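Acetyltransferase, GNAT family (Colwellia psychrerythraea, PDB 3IWG) probably transfers an acyl group, most likely acetyl from acetyl-CoA, to an acceptor that remains undefined. Local coordinates at residues V97-A105 against A265-F273; L199-L210 against A235-C244. All blocks are in the same frame, centred on the assembly; numbering follows the deposited sequence.

Contact 1. Residues V97-A105 against A265-F273; sequences VKGAFVSTA and AHRIVQFEF
Phe273 lays its ring across the backbone of Gly99, with Gly99 CA over the ring centre 3.7 Å from the centroid and 14° off the normal, a CH-pi contact made by the backbone itself. Val97 CG1 meets the rim of the same ring, 3.5 Å from Phe273 CE2, and the main chain of Phe273 is held by a nearly straight bond from its N to Lys98 O.

At the other end, Thr104 turns OG1 between its backbone N and carbonyl carbon (chi1 64°), which brings it in near the plane of the His266 ring, 2.6 Å from His266 ND1. Either atom could donate in this short bond. The same OG1 also accepts from Arg267 N at 3.2 Å, while Thr104 N donates to Arg267 O, so Thr104 closes this end of the pairing through both its N and its OG1.

Between them runs an antiparallel pairing in which Ala100-Phe271 and Val102-Val269 are the hydrogen-bonded pairs. Phe101 and Gln270 lie side by side on one face, Gln270 CG over the Phe101 ring at 4.0 Å from its centroid with the amide turned 42° from the ring plane. On the opposite face Val102 CG1 comes to the edge of the Phe271 ring, 3.5 Å from Phe271 CE2.

Strand 99-103 is flanked by strands 65-71 and 262-273, with Leu66 bonded to the backbones of Gly99 and Phe101. Helix 107-116 covers the Ala100, Val102 and Phe271 face through Tyr109 and Cys113, while Trp35 and Tyr65 meet the Phe101 ring on the other.

Contact 2. Residues L199-L210 against A235-C244; sequences LFDQYQTEYADL and AATQGLTSIC
Four backbone hydrogen bonds tie Glu206, Ala208 and Leu210 to Thr241 and Ile243 in parallel register. Thr241 N donates to Glu206 O in the carbonyl plane, and Ala208 N returns a bond to Thr241 O, both at 2.9 Å. Farther along, Ile243 N reaches Ala208 O at 173° and Leu210 N donates to Ile243 O. CA-H...O contacts accompany them, the shortest from Tyr207 CA to Thr241 O at 3.2 Å.

Strands 207-214 and 241-247, joined through helix 223-237, form a beta-alpha-beta unit of the GNAT fold. The helix ends in a Schellman motif at Gly239, whose positive phi turns the chain, and Leu240 then leads into the second strand.

Apolar contacts divide between the two faces. On the helix side, Ala208 CB touches Ala235 CB at 3.7 Å and also nears Leu240 CD1. The Leu240 and Leu199 side chains cross at about a right angle, Leu240 CD1 3.6 Å from Leu199 CD1, so Leu240 touches both Ala208 and Leu199. Leu210 CD1 lies against Ser242, whose buried OG has no hydrogen-bonding partner. On the other face the Tyr207 ring lies alongside Thr241, with Thr241 O near the plane at the ring edge. Ile243 sends CG1 between its backbone N and carbonyl carbon (chi1 65°), placing it near Ala208 O and carrying Ile243 CD1 to 4.2 Å from Phe200 CZ, while its CG2 branch meets Tyr207 CD1. Pro30 packs against both Tyr207 and Ile243.

Among polar side chains, Gln238 turns OE1 to the methyls of Leu199 while its NE2 donates to His234 O.

Overall arrangement
Contacts 1 and 2 lie on opposite sides of the chain's centre, their centres about 24 Å apart and their nearest atoms about 8 Å apart, so they do not touch. Along the sequence contact 2 is nested within the loop closed by contact 1, whose second segment belongs to the C-terminal strand 262-273. Strand 117-129 lies between them in strand order, next to 262-273 on one side and 241-247 on the other. The C-terminal strand therefore returns to the N-terminal GNAT-like region and pairs with 99-103, while contact 2 holds the beta-alpha-beta unit of the C-terminal one. The loop residues Val29, Pro30 and Leu31 include neighbours of both contacts.

Contact 1. Residues V97-A105 against A265-F273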
loop_
_atom_site.group_PDB
_atom_site.type_symbol
_atom_site.label_atom_id
_atom_site.label_comp_id
_atom_site.label_asym_id
_atom_site.label_seq_id
_atom_site.Cartn_x
_atom_site.Cartn_y
_atom_site.Cartn_z
ATOM N N VAL A 97 -17.102 -23.486 -8.812
ATOM C CA VAL A 97 -17.453 -22.280 -8.091
ATOM C C VAL A 97 -18.385 -22.654 -6.943
ATOM O O VAL A 97 -19.348 -23.393 -7.136
ATOM C CB VAL A 97 -18.162 -21.316 -9.001
ATOM C CG1 VAL A 97 -18.623 -20.115 -8.209
ATOM C CG2 VAL A 97 -17.238 -20.898 -10.137
ATOM N N LYS A 98 -18.085 -22.170 -5.745
ATOM C CA LYS A 98 -18.827 -22.552 -4.546
ATOM C C LYS A 98 -20.025 -21.677 -4.264
ATOM O O LYS A 98 -20.947 -22.110 -3.563
ATOM C CB LYS A 98 -17.931 -22.456 -3.322
ATOM C CG LYS A 98 -16.901 -23.543 -3.197
ATOM C CD LYS A 98 -15.970 -23.186 -2.045
ATOM C CE LYS A 98 -14.960 -24.260 -1.757
ATOM N NZ LYS A 98 -13.795 -23.657 -1.049
ATOM N N GLY A 99 -19.991 -20.435 -4.761
ATOM C CA GLY A 99 -20.983 -19.468 -4.366
ATOM C C GLY A 99 -20.792 -18.095 -4.937
ATOM O O GLY A 99 -20.031 -17.873 -5.880
ATOM N N ALA A 100 -21.507 -17.147 -4.379
ATOM C CA ALA A 100 -21.379 -15.785 -4.870
ATOM C C ALA A 100 -21.575 -14.803 -3.759
ATOM O O ALA A 100 -22.270 -15.101 -2.771
ATOM C CB ALA A 100 -22.371 -15.525 -5.965
ATOM N N PHE A 101 -20.920 -13.661 -3.912
ATOM C CA PHE A 101 -21.236 -12.473 -3.152
ATOM C C PHE A 101 -21.853 -11.487 -4.134
ATOM O O PHE A 101 -21.339 -11.270 -5.259
ATOM C CB PHE A 101 -19.995 -11.818 -2.515
ATOM C CG PHE A 101 -19.282 -12.680 -1.449
ATOM C CD1 PHE A 101 -19.610 -12.549 -0.100
ATOM C CD2 PHE A 101 -18.290 -13.575 -1.810
ATOM C CE1 PHE A 101 -18.960 -13.313 0.905
ATOM C CE2 PHE A 101 -17.623 -14.342 -0.842
ATOM C CZ PHE A 101 -17.948 -14.214 0.529
ATOM N N VAL A 102 -22.926 -10.860 -3.673
ATOM C CA VAL A 102 -23.748 -10.017 -4.470
ATOM C C VAL A 102 -24.563 -9.140 -3.548
ATOM O O VAL A 102 -24.928 -9.568 -2.463
ATOM C CB VAL A 102 -24.686 -10.870 -5.352
ATOM C CG1 VAL A 102 -25.692 -11.554 -4.493
ATOM C CG2 VAL A 102 -25.321 -10.042 -6.445
ATOM N N SER A 103 -24.795 -7.888 -3.968
ATOM C CA SER A 103 -25.681 -7.031 -3.207
ATOM C C SER A 103 -27.050 -6.944 -3.811
ATOM O O SER A 103 -27.256 -7.180 -5.001
ATOM C CB SER A 103 -25.140 -5.618 -3.050
ATOM O OG SER A 103 -25.258 -4.878 -4.243
ATOM N N THR A 104 -27.954 -6.488 -2.973
ATOM C CA THR A 104 -29.283 -6.141 -3.380
ATOM C C THR A 104 -29.378 -4.989 -4.366
ATOM O O THR A 104 -30.495 -4.656 -4.789
ATOM C CB THR A 104 -30.098 -5.806 -2.137
ATOM O OG1 THR A 104 -29.539 -4.650 -1.503
ATOM C CG2 THR A 104 -30.065 -7.017 -1.173
ATOM N N ALA A 105 -28.230 -4.393 -4.748
ATOM C CA ALA A 105 -28.204 -3.296 -5.705
ATOM C C ALA A 105 -27.740 -3.783 -7.051
ATOM O O ALA A 105 -27.684 -2.974 -8.018
ATOM C CB ALA A 105 -27.258 -2.164 -5.220
ATOM N N ALA A 265 -30.978 0.355 2.883
ATOM C CA ALA A 265 -31.938 -0.455 2.146
ATOM C C ALA A 265 -31.234 -1.616 1.472
ATOM O O ALA A 265 -31.896 -2.416 0.813
ATOM C CB ALA A 265 -32.638 0.365 1.107
ATOM N N HIS A 266 -29.920 -1.729 1.663
ATOM C CA HIS A 266 -29.096 -2.700 0.955
ATOM C C HIS A 266 -28.221 -3.586 1.796
ATOM O O HIS A 266 -27.805 -3.210 2.903
ATOM C CB HIS A 266 -28.236 -1.963 -0.042
ATOM C CG HIS A 266 -29.031 -1.390 -1.154
ATOM N ND1 HIS A 266 -29.528 -2.171 -2.168
ATOM C CD2 HIS A 266 -29.483 -0.132 -1.377
ATOM C CE1 HIS A 266 -30.239 -1.410 -2.986
ATOM N NE2 HIS A 266 -30.216 -0.166 -2.533
ATOM N N ARG A 267 -27.909 -4.758 1.233
ATOM C CA ARG A 267 -27.202 -5.817 1.925
ATOM C C ARG A 267 -26.280 -6.486 0.950
ATOM O O ARG A 267 -26.609 -6.591 -0.193
ATOM C CB ARG A 267 -28.168 -6.894 2.446
ATOM C CG ARG A 267 -29.129 -6.457 3.518
ATOM C CD ARG A 267 -28.443 -6.049 4.817
ATOM N NE ARG A 267 -29.417 -5.742 5.859
ATOM C CZ ARG A 267 -30.006 -4.573 5.995
ATOM N NH1 ARG A 267 -29.747 -3.585 5.167
ATOM N NH2 ARG A 267 -30.873 -4.391 6.974
ATOM N N ILE A 268 -25.110 -6.927 1.406
ATOM C CA ILE A 268 -24.288 -7.846 0.620
ATOM C C ILE A 268 -24.530 -9.208 1.231
ATOM O O ILE A 268 -24.389 -9.414 2.461
ATOM C CB ILE A 268 -22.742 -7.543 0.673
ATOM C CG1 ILE A 268 -22.433 -6.236 -0.020
ATOM C CG2 ILE A 268 -21.976 -8.614 -0.033
ATOM C CD1 ILE A 268 -20.939 -5.721 0.057
ATOM N N VAL A 269 -24.825 -10.153 0.368
ATOM C CA VAL A 269 -25.188 -11.474 0.791
ATOM C C VAL A 269 -24.214 -12.448 0.206
ATOM O O VAL A 269 -23.768 -12.284 -0.945
ATOM C CB VAL A 269 -26.633 -11.816 0.279
ATOM C CG1 VAL A 269 -27.015 -13.229 0.655
ATOM C CG2 VAL A 269 -27.684 -10.778 0.765
ATOM N N GLN A 270 -23.936 -13.492 0.959
ATOM C CA GLN A 270 -23.124 -14.599 0.506
ATOM C C GLN A 270 -24.027 -15.765 0.261
ATOM O O GLN A 270 -24.634 -16.250 1.230
ATOM C CB GLN A 270 -22.114 -15.017 1.592
ATOM C CG GLN A 270 -21.151 -16.099 1.144
ATOM C CD GLN A 270 -20.145 -16.508 2.215
ATOM O OE1 GLN A 270 -19.871 -15.767 3.174
ATOM N NE2 GLN A 270 -19.624 -17.716 2.073
ATOM N N PHE A 271 -24.076 -16.224 -0.997
ATOM C CA PHE A 271 -24.895 -17.371 -1.444
ATOM C C PHE A 271 -24.032 -18.593 -1.670
ATOM O O PHE A 271 -22.896 -18.465 -2.163
ATOM C CB PHE A 271 -25.584 -17.077 -2.773
ATOM C CG PHE A 271 -26.732 -16.136 -2.670
ATOM C CD1 PHE A 271 -27.946 -16.555 -2.142
ATOM C CD2 PHE A 271 -26.625 -14.838 -3.119
ATOM C CE1 PHE A 271 -29.034 -15.700 -2.044
ATOM C CE2 PHE A 271 -27.732 -13.958 -3.036
ATOM C CZ PHE A 271 -28.935 -14.406 -2.488
ATOM N N GLU A 272 -24.541 -19.763 -1.295
ATOM C CA GLU A 272 -23.839 -21.017 -1.555
ATOM C C GLU A 272 -24.608 -21.707 -2.656
ATOM O O GLU A 272 -25.831 -21.736 -2.633
ATOM C CB GLU A 272 -23.765 -21.929 -0.332
ATOM C CG GLU A 272 -23.175 -21.289 0.952
ATOM C CD GLU A 272 -21.716 -20.844 0.826
ATOM O OE1 GLU A 272 -20.907 -21.645 0.317
ATOM O OE2 GLU A 272 -21.389 -19.701 1.253
ATOM N N PHE A 273 -23.881 -22.252 -3.621
ATOM C CA PHE A 273 -24.482 -22.929 -4.739
ATOM C C PHE A 273 -24.903 -24.379 -4.486
ATOM O O PHE A 273 -24.236 -25.163 -3.769
ATOM C CB PHE A 273 -23.549 -22.922 -5.942
ATOM C CG PHE A 273 -23.381 -21.585 -6.565
ATOM C CD1 PHE A 273 -24.389 -20.629 -6.486
ATOM C CD2 PHE A 273 -22.217 -21.280 -7.264
ATOM C CE1 PHE A 273 -24.222 -19.381 -7.036
ATOM C CE2 PHE A 273 -22.061 -20.030 -7.869
ATOM C CZ PHE A 273 -23.058 -19.073 -7.750
#

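Contact 2. Residues L199-L210 against A235-C244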
loop_
_atom_site.group_PDB
_atom_site.type_symbol
_atom_site.label_atom_id
_atom_site.label_comp_id
_atom_site.label_asym_id
_atom_site.label_seq_id
_atom_site.Cartn_x
_atom_site.Cartn_y
_atom_site.Cartn_z
ATOM N N LEU A 199 -12.254 8.787 -1.653
ATOM C CA LEU A 199 -12.874 9.113 -2.913
ATOM C C LEU A 199 -12.741 7.926 -3.793
ATOM O O LEU A 199 -11.869 7.119 -3.587
ATOM C CB LEU A 199 -12.173 10.290 -3.581
ATOM C CG LEU A 199 -12.685 11.625 -3.080
ATOM C CD1 LEU A 199 -12.668 11.700 -1.569
ATOM C CD2 LEU A 199 -11.869 12.805 -3.745
ATOM N N PHE A 200 -13.611 7.852 -4.781
ATOM C CA PHE A 200 -13.509 6.893 -5.868
ATOM C C PHE A 200 -12.867 7.526 -7.094
ATOM O O PHE A 200 -13.239 8.627 -7.521
ATOM C CB PHE A 200 -14.883 6.458 -6.248
ATOM C CG PHE A 200 -15.557 5.655 -5.191
ATOM C CD1 PHE A 200 -15.378 4.284 -5.144
ATOM C CD2 PHE A 200 -16.377 6.264 -4.255
ATOM C CE1 PHE A 200 -16.028 3.529 -4.185
ATOM C CE2 PHE A 200 -17.002 5.525 -3.269
ATOM C CZ PHE A 200 -16.844 4.152 -3.238
ATOM N N ASP A 201 -11.913 6.833 -7.695
ATOM C CA ASP A 201 -11.261 7.396 -8.868
ATOM C C ASP A 201 -12.118 7.312 -10.158
ATOM O O ASP A 201 -11.918 8.116 -11.069
ATOM C CB ASP A 201 -9.861 6.785 -9.037
ATOM C CG ASP A 201 -8.877 7.267 -7.959
ATOM O OD1 ASP A 201 -9.156 8.266 -7.233
ATOM O OD2 ASP A 201 -7.829 6.624 -7.808
ATOM N N GLN A 202 -13.062 6.369 -10.212
ATOM C CA GLN A 202 -13.948 6.200 -11.364
ATOM C C GLN A 202 -15.324 5.685 -10.944
ATOM O O GLN A 202 -15.490 5.114 -9.879
ATOM C CB GLN A 202 -13.373 5.171 -12.335
ATOM C CG GLN A 202 -11.941 4.756 -12.013
ATOM C CD GLN A 202 -11.661 3.274 -12.276
ATOM O OE1 GLN A 202 -11.537 2.477 -11.320
ATOM N NE2 GLN A 202 -11.565 2.895 -13.573
ATOM N N TYR A 203 -16.294 5.879 -11.816
ATOM C CA TYR A 203 -17.648 5.316 -11.678
ATOM C C TYR A 203 -18.499 5.929 -10.594
ATOM O O TYR A 203 -19.719 6.125 -10.801
ATOM C CB TYR A 203 -17.627 3.804 -11.423
ATOM C CG TYR A 203 -16.766 3.040 -12.382
ATOM C CD1 TYR A 203 -16.923 3.196 -13.754
ATOM C CD2 TYR A 203 -15.775 2.175 -11.929
ATOM C CE1 TYR A 203 -16.118 2.501 -14.653
ATOM C CE2 TYR A 203 -14.977 1.457 -12.835
ATOM C CZ TYR A 203 -15.159 1.635 -14.182
ATOM O OH TYR A 203 -14.375 0.964 -15.083
ATOM N N GLN A 204 -17.913 6.162 -9.428
ATOM C CA GLN A 204 -18.708 6.626 -8.313
ATOM C C GLN A 204 -18.165 7.910 -7.735
ATOM O O GLN A 204 -18.272 8.136 -6.526
ATOM C CB GLN A 204 -18.799 5.513 -7.267
ATOM C CG GLN A 204 -19.335 4.247 -7.878
ATOM C CD GLN A 204 -19.622 3.109 -6.920
ATOM O OE1 GLN A 204 -20.278 2.160 -7.307
ATOM N NE2 GLN A 204 -19.123 3.185 -5.688
ATOM N N THR A 205 -17.640 8.779 -8.603
ATOM C CA THR A 205 -16.904 9.974 -8.166
ATOM C C THR A 205 -17.765 11.049 -7.483
ATOM O O THR A 205 -17.287 12.109 -7.145
ATOM C CB THR A 205 -16.167 10.653 -9.361
ATOM O OG1 THR A 205 -17.135 11.052 -10.331
ATOM C CG2 THR A 205 -15.153 9.709 -10.003
ATOM N N GLU A 206 -19.044 10.793 -7.310
ATOM C CA GLU A 206 -19.893 11.711 -6.583
ATOM C C GLU A 206 -20.048 11.254 -5.111
ATOM O O GLU A 206 -20.662 11.946 -4.310
ATOM C CB GLU A 206 -21.243 11.923 -7.324
ATOM C CG GLU A 206 -22.010 10.620 -7.801
ATOM C CD GLU A 206 -21.308 9.737 -8.940
ATOM O OE1 GLU A 206 -21.331 10.072 -10.160
ATOM O OE2 GLU A 206 -20.761 8.674 -8.611
ATOM N N TYR A 207 -19.424 10.144 -4.738
ATOM C CA TYR A 207 -19.532 9.633 -3.381
ATOM C C TYR A 207 -18.208 9.537 -2.616
ATOM O O TYR A 207 -17.098 9.485 -3.201
ATOM C CB TYR A 207 -20.169 8.258 -3.436
ATOM C CG TYR A 207 -21.549 8.266 -4.080
ATOM C CD1 TYR A 207 -22.675 8.538 -3.328
ATOM C CD2 TYR A 207 -21.721 7.994 -5.450
ATOM C CE1 TYR A 207 -23.962 8.529 -3.893
ATOM C CE2 TYR A 207 -23.011 7.997 -6.042
ATOM C CZ TYR A 207 -24.130 8.272 -5.255
ATOM O OH TYR A 207 -25.425 8.272 -5.798
ATOM N N ALA A 208 -18.336 9.538 -1.292
ATOM C CA ALA A 208 -17.226 9.267 -0.394
ATOM C C ALA A 208 -17.573 8.024 0.439
ATOM O O ALA A 208 -18.666 7.916 0.989
ATOM C CB ALA A 208 -16.949 10.450 0.484
ATOM N N ASP A 209 -16.637 7.098 0.541
ATOM C CA ASP A 209 -16.842 5.864 1.259
ATOM C C ASP A 209 -16.086 6.001 2.593
ATOM O O ASP A 209 -14.858 6.142 2.598
ATOM C CB ASP A 209 -16.264 4.741 0.410
ATOM C CG ASP A 209 -16.590 3.328 0.918
ATOM O OD1 ASP A 209 -17.373 3.105 1.880
ATOM O OD2 ASP A 209 -16.050 2.395 0.289
ATOM N N LEU A 210 -16.815 5.964 3.709
ATOM C CA LEU A 210 -16.246 6.228 5.019
ATOM C C LEU A 210 -15.925 4.961 5.812
ATOM O O LEU A 210 -16.603 3.961 5.707
ATOM C CB LEU A 210 -17.204 7.093 5.836
ATOM C CG LEU A 210 -17.817 8.262 5.083
ATOM C CD1 LEU A 210 -18.749 9.098 5.985
ATOM C CD2 LEU A 210 -16.748 9.144 4.401
ATOM N N ALA A 235 -16.740 15.185 3.586
ATOM C CA ALA A 235 -17.209 14.779 2.272
ATOM C C ALA A 235 -18.078 15.855 1.660
ATOM O O ALA A 235 -17.845 16.268 0.519
ATOM C CB ALA A 235 -17.946 13.445 2.322
ATOM N N ALA A 236 -19.051 16.346 2.411
ATOM C CA ALA A 236 -19.910 17.386 1.906
ATOM C C ALA A 236 -19.119 18.648 1.414
ATOM O O ALA A 236 -19.436 19.183 0.384
ATOM C CB ALA A 236 -21.026 17.770 2.949
ATOM N N THR A 237 -18.076 19.089 2.102
ATOM C CA THR A 237 -17.307 20.204 1.566
ATOM C C THR A 237 -16.669 19.907 0.205
ATOM O O THR A 237 -16.434 20.840 -0.562
ATOM C CB THR A 237 -16.190 20.680 2.492
ATOM O OG1 THR A 237 -15.140 19.692 2.524
ATOM C CG2 THR A 237 -16.755 20.968 3.900
ATOM N N GLN A 238 -16.400 18.633 -0.092
ATOM C CA GLN A 238 -15.870 18.243 -1.416
ATOM C C GLN A 238 -16.954 18.007 -2.421
ATOM O O GLN A 238 -16.670 17.597 -3.526
ATOM C CB GLN A 238 -15.038 16.968 -1.329
ATOM C CG GLN A 238 -13.705 17.153 -0.717
ATOM C CD GLN A 238 -13.111 15.844 -0.313
ATOM O OE1 GLN A 238 -12.275 15.280 -1.013
ATOM N NE2 GLN A 238 -13.540 15.347 0.835
ATOM N N GLY A 239 -18.204 18.209 -2.025
ATOM C CA GLY A 239 -19.351 18.021 -2.929
ATOM C C GLY A 239 -19.814 16.580 -3.056
ATOM O O GLY A 239 -20.541 16.250 -3.982
ATOM N N LEU A 240 -19.399 15.732 -2.123
ATOM C CA LEU A 240 -19.665 14.273 -2.227
ATOM C C LEU A 240 -20.738 13.792 -1.252
ATOM O O LEU A 240 -20.884 14.301 -0.175
ATOM C CB LEU A 240 -18.379 13.482 -1.962
ATOM C CG LEU A 240 -17.115 13.903 -2.705
ATOM C CD1 LEU A 240 -15.871 13.242 -2.093
ATOM C CD2 LEU A 240 -17.262 13.585 -4.174
ATOM N N THR A 241 -21.457 12.769 -1.638
ATOM C CA THR A 241 -22.472 12.162 -0.779
ATOM C C THR A 241 -21.828 10.992 -0.046
ATOM O O THR A 241 -21.059 10.241 -0.635
ATOM C CB THR A 241 -23.650 11.675 -1.645
ATOM O OG1 THR A 241 -24.254 12.818 -2.232
ATOM C CG2 THR A 241 -24.708 10.991 -0.853
ATOM N N SER A 242 -22.150 10.801 1.221
ATOM C CA SER A 242 -21.452 9.797 1.988
ATOM C C SER A 242 -22.195 8.472 1.995
ATOM O O SER A 242 -23.424 8.436 2.144
ATOM C CB SER A 242 -21.270 10.287 3.416
ATOM O OG SER A 242 -20.379 11.374 3.479
ATOM N N ILE A 243 -21.427 7.403 1.862
ATOM C CA ILE A 243 -21.864 6.055 2.021
ATOM C C ILE A 243 -20.913 5.309 2.990
ATOM O O ILE A 243 -19.824 5.787 3.302
ATOM C CB ILE A 243 -21.934 5.323 0.663
ATOM C CG1 ILE A 243 -20.567 5.159 0.021
ATOM C CG2 ILE A 243 -22.782 6.110 -0.319
ATOM C CD1 ILE A 243 -20.576 4.438 -1.370
ATOM N N CYS A 244 -21.365 4.184 3.541
ATOM C CA CYS A 244 -20.460 3.306 4.222
ATOM C C CYS A 244 -21.033 1.925 4.316
ATOM O O CYS A 244 -22.203 1.721 4.005
ATOM C CB CYS A 244 -20.086 3.848 5.621
ATOM S SG CYS A 244 -21.402 3.983 6.720
#